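Local coordinates for protein endo-beta-1,4-glucanase (cellulase B) (Bacillus halodurans, PDB 4V2X) that hydrolyses beta-1,4-glucans with a family 5 catalytic module, helped on xyloglucan and beta-1,3-1,4-glucans by a family 46 carbohydrate-binding module, at residues R481-Q486 with N502-A507; T220-I225 with L238-M243; V281-Y286 with G520-T525. All coordinates share one frame; numbering follows the deposited sequence. Where two conformers were deposited one is given.

Contact 1: residues R481-Q486 with N502-A507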
loop_
_atom_site.group_PDB
_atom_site.type_symbol
_atom_site.label_atom_id
_atom_site.label_comp_id
_atom_site.label_asym_id
_atom_site.label_seq_id
_atom_site.Cartn_x
_atom_site.Cartn_y
_atom_site.Cartn_z
ATOM N N ARG A 481 8.814 29.506 -52.372
ATOM C CA ARG A 481 7.803 30.491 -52.753
ATOM C C ARG A 481 6.549 30.190 -51.949
ATOM O O ARG A 481 6.428 29.124 -51.348
ATOM C CB ARG A 481 7.429 30.394 -54.226
ATOM C CG ARG A 481 8.532 29.944 -55.151
ATOM C CD ARG A 481 7.991 29.758 -56.555
ATOM N NE ARG A 481 7.382 30.992 -57.053
ATOM C CZ ARG A 481 6.163 31.090 -57.582
ATOM N NH1 ARG A 481 5.385 30.023 -57.723
ATOM N NH2 ARG A 481 5.726 32.272 -57.995
ATOM N N THR A 482 5.597 31.111 -51.971
ATOM C CA THR A 482 4.330 30.876 -51.295
ATOM C C THR A 482 3.747 29.549 -51.794
ATOM O O THR A 482 3.651 29.333 -53.008
ATOM C CB THR A 482 3.339 32.035 -51.525
ATOM O OG1 THR A 482 3.814 33.197 -50.833
ATOM C CG2 THR A 482 1.946 31.686 -51.003
ATOM N N PRO A 483 3.395 28.647 -50.862
ATOM C CA PRO A 483 2.762 27.400 -51.279
ATOM C C PRO A 483 1.339 27.666 -51.731
ATOM O O PRO A 483 0.714 28.619 -51.267
ATOM C CB PRO A 483 2.785 26.529 -50.019
ATOM C CG PRO A 483 3.235 27.399 -48.899
ATOM C CD PRO A 483 3.404 28.798 -49.397
ATOM N N VAL A 484 0.848 26.837 -52.645
ATOM C CA VAL A 484 -0.454 27.040 -53.250
ATOM C C VAL A 484 -1.245 25.755 -53.109
ATOM O O VAL A 484 -0.759 24.685 -53.468
ATOM C CB VAL A 484 -0.335 27.412 -54.745
ATOM C CG1 VAL A 484 -1.708 27.703 -55.335
ATOM C CG2 VAL A 484 0.583 28.611 -54.929
ATOM N N LEU A 485 -2.452 25.874 -52.566
ATOM C CA LEU A 485 -3.404 24.772 -52.516
ATOM C C LEU A 485 -4.498 25.037 -53.535
ATOM O O LEU A 485 -4.794 26.194 -53.860
ATOM C CB LEU A 485 -4.008 24.649 -51.116
ATOM C CG LEU A 485 -2.997 24.388 -50.002
ATOM C CD1 LEU A 485 -3.685 24.428 -48.647
ATOM C CD2 LEU A 485 -2.276 23.066 -50.194
ATOM N N GLN A 486 -5.101 23.967 -54.036
ATOM C CA GLN A 486 -6.117 24.106 -55.068
ATOM C C GLN A 486 -7.468 23.590 -54.607
ATOM O O GLN A 486 -7.557 22.643 -53.822
ATOM C CB GLN A 486 -5.691 23.378 -56.343
ATOM C CG GLN A 486 -4.309 23.752 -56.860
ATOM C CD GLN A 486 -4.220 25.181 -57.373
ATOM O OE1 GLN A 486 -5.203 25.918 -57.387
ATOM N NE2 GLN A 486 -3.029 25.578 -57.801
ATOM N N ASN A 502 6.128 24.053 -53.116
ATOM C CA ASN A 502 7.005 25.140 -53.550
ATOM C C ASN A 502 8.192 25.370 -52.604
ATOM O O ASN A 502 8.484 26.498 -52.213
ATOM C CB ASN A 502 6.191 26.433 -53.754
ATOM C CG ASN A 502 5.374 26.418 -55.032
ATOM O OD1 ASN A 502 5.678 25.679 -55.972
ATOM N ND2 ASN A 502 4.330 27.247 -55.081
ATOM N N GLY A 503 8.870 24.282 -52.242
ATOM C CA GLY A 503 10.056 24.345 -51.392
ATOM C C GLY A 503 9.788 24.429 -49.899
ATOM O O GLY A 503 10.732 24.529 -49.108
ATOM N N ASN A 504 8.513 24.381 -49.505
ATOM C CA ASN A 504 8.128 24.489 -48.098
ATOM C C ASN A 504 7.938 23.143 -47.423
ATOM O O ASN A 504 7.619 22.144 -48.071
ATOM C CB ASN A 504 6.831 25.283 -47.951
ATOM C CG ASN A 504 6.992 26.727 -48.346
ATOM O OD1 ASN A 504 7.427 27.548 -47.539
ATOM N ND2 ASN A 504 6.650 27.050 -49.593
ATOM N N SER A 505 8.140 23.144 -46.107
ATOM C CA SER A 505 7.866 21.994 -45.260
ATOM C C SER A 505 6.704 22.348 -44.335
ATOM O O SER A 505 6.710 23.413 -43.714
ATOM C CB SER A 505 9.104 21.648 -44.436
ATOM O OG SER A 505 8.829 20.648 -43.474
ATOM N N LEU A 506 5.713 21.465 -44.253
ATOM C CA LEU A 506 4.542 21.727 -43.423
ATOM C C LEU A 506 4.859 21.457 -41.963
ATOM O O LEU A 506 5.397 20.408 -41.635
ATOM C CB LEU A 506 3.369 20.854 -43.869
ATOM C CG LEU A 506 2.055 21.004 -43.088
ATOM C CD1 LEU A 506 1.423 22.364 -43.320
ATOM C CD2 LEU A 506 1.092 19.895 -43.476
ATOM N N ALA A 507 4.490 22.392 -41.087
ATOM C CA ALA A 507 4.686 22.234 -39.646
ATOM C C ALA A 507 3.442 21.667 -38.955
ATOM O O ALA A 507 3.521 20.682 -38.217
ATOM C CB ALA A 507 5.070 23.567 -39.024
HETATM O O HOH W 1 6.333 27.078 -58.481
#
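Asn502 lies against the backbone of Arg481 and Thr482, its CB and ND2 meeting the two carbonyls and its OD1 a water. Its CB rests 3.6 Å from Arg481 O. With chi1 at -76°, CG stands anti to the carbonyl carbon and beside the backbone N, and the amide is carried over toward the next peptide. At the tip, ND2 donates to Thr482 O over 3.0 Å, an almost straight bond (168°) that runs close to the plane of the amide but reaches the carbonyl from a position tilted out of the carbonyl plane. The methyl CG2 of Val484 lies 4.0 Å from the same ND2. The other branch, OD1, accepts from a water that in turn accepts a hydrogen bond from Arg481 NH1, so the guanidinium is joined to the amide through solvent; the two flat groups are inclined 63° to each other. The backbone adds a further link, as Arg481 N donates to Asn502 O in the carbonyl plane.

Asn504 holds the carbonyl of Arg481: its ND2 gives a short 2.7 Å bond to Arg481 O, nearly end-on to the C=O and within the amide plane. Pro483 CG packs 3.5 Å from Asn504 ND2, the two side chains crossing at about a right angle. A flip of the amide would probably be disfavoured, because ND2 also donates to Phe501 O while Asn504 OD1 is bonded to Ser566 OG.

Val484 pairs with Ser500 where strand 484-491 lies antiparallel to strand 495-500, and Ser505 pairs with Trp565 as the chain leads into strand 506-513. Pro483 and Asn504 both pack on Phe564 of strand 556-564, while Arg481 touches Gln400 and Leu457 in the loops of the preceding Ig-like module.

Contact 2: residues T220-I225 with L238-M243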
loop_
_atom_site.group_PDB
_atom_site.type_symbol
_atom_site.label_atom_id
_atom_site.label_comp_id
_atom_site.label_asym_id
_atom_site.label_seq_id
_atom_site.Cartn_x
_atom_site.Cartn_y
_atom_site.Cartn_z
ATOM N N THR A 220 6.452 -8.557 -6.205
ATOM C CA THR A 220 6.894 -9.286 -5.020
ATOM C C THR A 220 6.990 -10.784 -5.276
ATOM O O THR A 220 7.966 -11.425 -4.882
ATOM C CB THR A 220 5.934 -9.002 -3.855
ATOM O OG1 THR A 220 5.985 -7.608 -3.560
ATOM C CG2 THR A 220 6.307 -9.800 -2.597
ATOM N N VAL A 221 5.983 -11.345 -5.934
ATOM C CA VAL A 221 6.014 -12.763 -6.261
ATOM C C VAL A 221 7.142 -13.081 -7.253
ATOM O O VAL A 221 7.775 -14.125 -7.177
ATOM C CB VAL A 221 4.646 -13.277 -6.761
ATOM C CG1 VAL A 221 4.251 -12.641 -8.084
ATOM C CG2 VAL A 221 4.665 -14.801 -6.854
ATOM N N PHE A 222 7.387 -12.163 -8.182
ATOM C CA PHE A 222 8.502 -12.280 -9.116
ATOM C C PHE A 222 9.820 -12.350 -8.345
ATOM O O PHE A 222 10.632 -13.249 -8.566
ATOM C CB PHE A 222 8.430 -11.093 -10.094
ATOM C CG PHE A 222 9.715 -10.752 -10.786
ATOM C CD1 PHE A 222 10.140 -11.469 -11.889
ATOM C CD2 PHE A 222 10.458 -9.652 -10.379
ATOM C CE1 PHE A 222 11.306 -11.123 -12.555
ATOM C CE2 PHE A 222 11.624 -9.304 -11.035
ATOM C CZ PHE A 222 12.046 -10.041 -12.130
ATOM N N PHE A 223 9.999 -11.429 -7.407
ATOM C CA PHE A 223 11.183 -11.416 -6.547
ATOM C C PHE A 223 11.349 -12.752 -5.815
ATOM O O PHE A 223 12.421 -13.366 -5.864
ATOM C CB PHE A 223 11.084 -10.257 -5.558
ATOM C CG PHE A 223 12.161 -10.242 -4.515
ATOM C CD1 PHE A 223 13.350 -9.565 -4.739
ATOM C CD2 PHE A 223 11.969 -10.882 -3.294
ATOM C CE1 PHE A 223 14.336 -9.538 -3.773
ATOM C CE2 PHE A 223 12.956 -10.856 -2.323
ATOM C CZ PHE A 223 14.138 -10.187 -2.562
ATOM N N GLU A 224 10.278 -13.195 -5.161
ATOM C CA GLU A 224 10.302 -14.440 -4.373
ATOM C C GLU A 224 10.691 -15.648 -5.227
ATOM O O GLU A 224 11.539 -16.449 -4.836
ATOM C CB GLU A 224 8.940 -14.688 -3.723
ATOM C CG GLU A 224 8.656 -13.827 -2.504
ATOM C CD GLU A 224 7.273 -14.079 -1.925
ATOM O OE1 GLU A 224 6.268 -13.706 -2.574
ATOM O OE2 GLU A 224 7.184 -14.664 -0.827
ATOM N N ILE A 225 10.061 -15.768 -6.391
ATOM C CA ILE A 225 10.332 -16.858 -7.319
ATOM C C ILE A 225 11.782 -16.849 -7.773
ATOM O O ILE A 225 12.481 -17.849 -7.645
ATOM C CB ILE A 225 9.413 -16.794 -8.559
ATOM C CG1 ILE A 225 7.982 -17.162 -8.165
ATOM C CG2 ILE A 225 9.902 -17.737 -9.650
ATOM C CD1 ILE A 225 6.940 -16.776 -9.186
ATOM N N LEU A 238 17.379 -7.533 -10.532
ATOM C CA LEU A 238 15.978 -7.578 -10.921
ATOM C C LEU A 238 15.486 -6.166 -11.142
ATOM O O LEU A 238 15.792 -5.250 -10.368
ATOM C CB LEU A 238 15.135 -8.250 -9.840
ATOM C CG LEU A 238 15.605 -9.646 -9.437
ATOM C CD1 LEU A 238 14.702 -10.217 -8.360
ATOM C CD2 LEU A 238 15.670 -10.570 -10.641
ATOM N N VAL A 239 14.714 -6.001 -12.211
ATOM C CA VAL A 239 14.236 -4.696 -12.643
ATOM C C VAL A 239 12.737 -4.609 -12.385
ATOM O O VAL A 239 11.970 -5.445 -12.865
ATOM C CB VAL A 239 14.540 -4.460 -14.142
ATOM C CG1 VAL A 239 14.114 -3.057 -14.564
ATOM C CG2 VAL A 239 16.022 -4.665 -14.432
ATOM N N LEU A 240 12.329 -3.603 -11.611
ATOM C CA LEU A 240 10.933 -3.451 -11.204
ATOM C C LEU A 240 10.377 -2.108 -11.677
ATOM O O LEU A 240 10.983 -1.067 -11.441
ATOM C CB LEU A 240 10.798 -3.544 -9.679
ATOM C CG LEU A 240 11.306 -4.824 -9.006
ATOM C CD1 LEU A 240 11.121 -4.745 -7.494
ATOM C CD2 LEU A 240 10.617 -6.061 -9.567
ATOM N N PRO A 241 9.210 -2.131 -12.336
ATOM C CA PRO A 241 8.623 -0.928 -12.899
ATOM C C PRO A 241 7.662 -0.196 -11.977
ATOM O O PRO A 241 7.050 -0.794 -11.090
ATOM C CB PRO A 241 7.827 -1.478 -14.075
ATOM C CG PRO A 241 7.326 -2.790 -13.561
ATOM C CD PRO A 241 8.466 -3.338 -12.750
ATOM N N THR A 242 7.500 1.098 -12.227
ATOM C CA THR A 242 6.324 1.818 -11.761
ATOM C C THR A 242 5.110 1.436 -12.612
ATOM O O THR A 242 5.249 0.897 -13.720
ATOM C CB THR A 242 6.510 3.337 -11.900
ATOM O OG1 THR A 242 6.861 3.641 -13.253
ATOM C CG2 THR A 242 7.592 3.836 -10.993
ATOM N N MET A 243 3.920 1.746 -12.108
ATOM C CA MET A 243 2.683 1.583 -12.888
ATOM C C MET A 243 2.808 2.384 -14.182
ATOM O O MET A 243 3.231 3.552 -14.160
ATOM C CB MET A 243 1.458 2.070 -12.101
ATOM C CG MET A 243 0.119 1.570 -12.642
ATOM S SD MET A 243 -0.171 -0.187 -12.332
ATOM C CE MET A 243 -0.396 -0.153 -10.556
#
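The ring of Phe222 meets two leucines of the strand obliquely: its CD2 and CE2 each lie 3.7 Å from Leu240 CD2, and CE2 is also 3.9 Å from Leu238 CB. Trp176 of helix 165-183 also packs edge-to-face with this ring. Phe223 is the next residue of the helix; its ring meets only Leu238 of the strand, CD1 touching Leu238 CD1 at 3.9 Å, again at an oblique approach. Leu238 therefore divides its fork between the two rings, since its other methyl, CD2, lies 4.0 Å from Phe222 CZ. Phe222 and Leu238 point in opposite senses and lie alongside, while Phe223 stands across Leu238. A chi1 of 159° puts the Phe222 ring anti to the backbone N and carries it onto the strand.

Contact across the interface is apolar and buried, though Phe223 also packs on Asn166 of the second subunit. Helix 209-227 and strand 238-241 run antiparallel (173°), their local axes 10.0 Å apart. This is the packing of a barrel strand against the helix that precedes it in the (beta/alpha)8 barrel of a family 5 glycoside hydrolase, here not far from the calcium ligands Asp216 and Asp217.

Contact 3: residues V281-Y286 with G520-T525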
loop_
_atom_site.group_PDB
_atom_site.type_symbol
_atom_site.label_atom_id
_atom_site.label_comp_id
_atom_site.label_asym_id
_atom_site.label_seq_id
_atom_site.Cartn_x
_atom_site.Cartn_y
_atom_site.Cartn_z
ATOM N N VAL A 281 3.774 13.872 -30.187
ATOM C CA VAL A 281 2.924 13.443 -31.296
ATOM C C VAL A 281 2.650 14.538 -32.332
ATOM O O VAL A 281 2.090 14.249 -33.388
ATOM C CB VAL A 281 1.578 12.843 -30.813
ATOM C CG1 VAL A 281 1.827 11.661 -29.879
ATOM C CG2 VAL A 281 0.674 13.896 -30.166
ATOM N N ASN A 282 3.079 15.765 -32.042
ATOM C CA ASN A 282 2.832 16.942 -32.883
ATOM C C ASN A 282 1.352 17.279 -32.994
ATOM O O ASN A 282 0.711 17.046 -34.020
ATOM C CB ASN A 282 3.473 16.817 -34.270
ATOM C CG ASN A 282 3.512 18.138 -35.011
ATOM O OD1 ASN A 282 2.835 19.104 -34.644
ATOM N ND2 ASN A 282 4.301 18.190 -36.070
ATOM N N ILE A 283 0.834 17.856 -31.917
ATOM C CA ILE A 283 -0.554 18.279 -31.823
ATOM C C ILE A 283 -0.552 19.557 -30.978
ATOM O O ILE A 283 0.439 19.873 -30.315
ATOM C CB ILE A 283 -1.418 17.164 -31.177
ATOM C CG1 ILE A 283 -2.919 17.421 -31.352
ATOM C CG2 ILE A 283 -1.072 16.989 -29.704
ATOM C CD1 ILE A 283 -3.767 16.245 -30.883
ATOM N N ALA A 284 -1.639 20.313 -31.051
ATOM C CA ALA A 284 -1.860 21.479 -30.190
ATOM C C ALA A 284 -0.857 22.624 -30.406
ATOM O O ALA A 284 -0.756 23.530 -29.571
ATOM C CB ALA A 284 -1.899 21.059 -28.718
ATOM N N GLY A 285 -0.145 22.592 -31.530
ATOM C CA GLY A 285 0.785 23.658 -31.886
ATOM C C GLY A 285 2.207 23.463 -31.408
ATOM O O GLY A 285 3.048 24.352 -31.622
ATOM N N TYR A 286 2.484 22.313 -30.783
ATOM C CA TYR A 286 3.798 22.029 -30.198
ATOM C C TYR A 286 4.720 21.420 -31.238
ATOM O O TYR A 286 5.078 20.248 -31.174
ATOM C CB TYR A 286 3.673 21.142 -28.950
ATOM C CG TYR A 286 3.100 21.908 -27.786
ATOM C CD1 TYR A 286 3.931 22.638 -26.938
ATOM C CD2 TYR A 286 1.729 21.958 -27.566
ATOM C CE1 TYR A 286 3.414 23.372 -25.882
ATOM C CE2 TYR A 286 1.203 22.686 -26.516
ATOM C CZ TYR A 286 2.052 23.390 -25.676
ATOM O OH TYR A 286 1.541 24.125 -24.639
ATOM N N GLY A 520 -12.651 18.558 -35.750
ATOM C CA GLY A 520 -11.830 17.357 -35.882
ATOM C C GLY A 520 -11.463 16.731 -34.555
ATOM O O GLY A 520 -11.980 17.117 -33.505
ATOM N N PRO A 521 -10.580 15.720 -34.596
ATOM C CA PRO A 521 -10.162 15.016 -33.393
ATOM C C PRO A 521 -9.482 15.943 -32.394
ATOM O O PRO A 521 -8.877 16.949 -32.799
ATOM C CB PRO A 521 -9.173 13.970 -33.920
ATOM C CG PRO A 521 -9.454 13.840 -35.375
ATOM C CD PRO A 521 -9.957 15.175 -35.812
ATOM N N GLN A 522 -9.591 15.599 -31.111
ATOM C CA GLN A 522 -8.955 16.344 -30.024
ATOM C C GLN A 522 -9.298 17.828 -30.136
ATOM O O GLN A 522 -8.426 18.679 -30.329
ATOM C CB GLN A 522 -7.440 16.113 -30.036
ATOM C CG GLN A 522 -7.027 14.644 -29.961
ATOM C CD GLN A 522 -7.331 13.979 -28.630
ATOM O OE1 GLN A 522 -7.420 14.632 -27.593
ATOM N NE2 GLN A 522 -7.467 12.657 -28.653
ATOM N N ASP A 523 -10.588 18.123 -30.011
ATOM C CA ASP A 523 -11.108 19.453 -30.326
ATOM C C ASP A 523 -10.957 20.477 -29.198
ATOM O O ASP A 523 -11.497 21.583 -29.268
ATOM C CB ASP A 523 -12.559 19.360 -30.839
ATOM C CG ASP A 523 -13.561 18.958 -29.776
ATOM O OD1 ASP A 523 -13.248 18.936 -28.568
ATOM O OD2 ASP A 523 -14.710 18.679 -30.171
ATOM N N TRP A 524 -10.200 20.106 -28.167
ATOM C CA TRP A 524 -9.716 21.055 -27.165
ATOM C C TRP A 524 -8.643 22.002 -27.749
ATOM O O TRP A 524 -8.309 23.020 -27.145
ATOM C CB TRP A 524 -9.182 20.324 -25.925
ATOM C CG TRP A 524 -8.241 19.225 -26.242
ATOM C CD1 TRP A 524 -8.559 17.917 -26.474
ATOM C CD2 TRP A 524 -6.825 19.324 -26.392
ATOM N NE1 TRP A 524 -7.433 17.198 -26.754
ATOM C CE2 TRP A 524 -6.350 18.035 -26.705
ATOM C CE3 TRP A 524 -5.906 20.372 -26.271
ATOM C CZ2 TRP A 524 -5.003 17.769 -26.919
ATOM C CZ3 TRP A 524 -4.564 20.104 -26.485
ATOM C CH2 TRP A 524 -4.124 18.815 -26.799
ATOM N N THR A 525 -8.134 21.677 -28.933
ATOM C CA THR A 525 -7.201 22.542 -29.645
ATOM C C THR A 525 -7.573 22.648 -31.120
ATOM O O THR A 525 -8.115 21.709 -31.708
ATOM C CB THR A 525 -5.744 22.036 -29.514
ATOM O OG1 THR A 525 -4.863 22.900 -30.245
ATOM C CG2 THR A 525 -5.590 20.602 -30.027
#
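Ile283 and Trp524 reach their partners through contrasting torsions. The isoleucine is extended, CG1 standing opposite its backbone N (chi1 -167°), which carries CD1 out to Gln522, 3.7 Å from CG and 3.8 Å from CB; the two side chains cross at about a right angle. In the tryptophan CG sits between backbone N and carbonyl carbon (chi1 49°), so the indole folds back over its own turn and offers its six-membered ring to Ala284, whose CB comes obliquely to 3.6 Å from CZ3. The rotation of the indole is fixed from the far end, where NE1 donates nearly straight (170°) to a lone pair of Gln522 OE1 over 2.7 Å, in the plane of the ring.

Two tight turns meet here. Asn282 ends helix 277-281 of the catalytic module as the C-prime residue of a Schellman motif and leads into a type I' turn from Ile283 to Tyr286, while Gln522 to Thr525 of the CBM46 module form a type I turn, so that the two modules meet turn to turn.

Thr525 packs on both Ala284 and the indole. Its OG1 lies 3.3 Å from Ala284 CA and accepts from Phe527 N, and its CG2 sits 3.7 Å above one face of the Trp524 ring, toward the rim. Substituting alanine at Thr525 would probably leave Phe527 N without this acceptor and strip the methyl from over the indole face, loosening the fit against Ala284. Trp277 of helix 277-281 packs against both Ile283 and Trp524, continuing the apolar patch on the catalytic side.

In the fold
From the N terminus, contact 2 comes first and closes a short loop within the catalytic barrel, from helix 209-227 to the strand that follows. Contact 3 opens later in the same barrel, at 281-286; the chain then completes the barrel, passes through the Ig-like module and enters the CBM46 module before 520-525 returns to close this long excursion. Contact 1 falls wholly within that excursion, closing a small loop around the strand hairpin at the start of the CBM46 module. Contacts 1 and 3 meet through a weak hydrogen bond from Asn282 ND2 to Ala507 O, whereas contact 2 lies apart, its centre about 53 Å from that of contact 1.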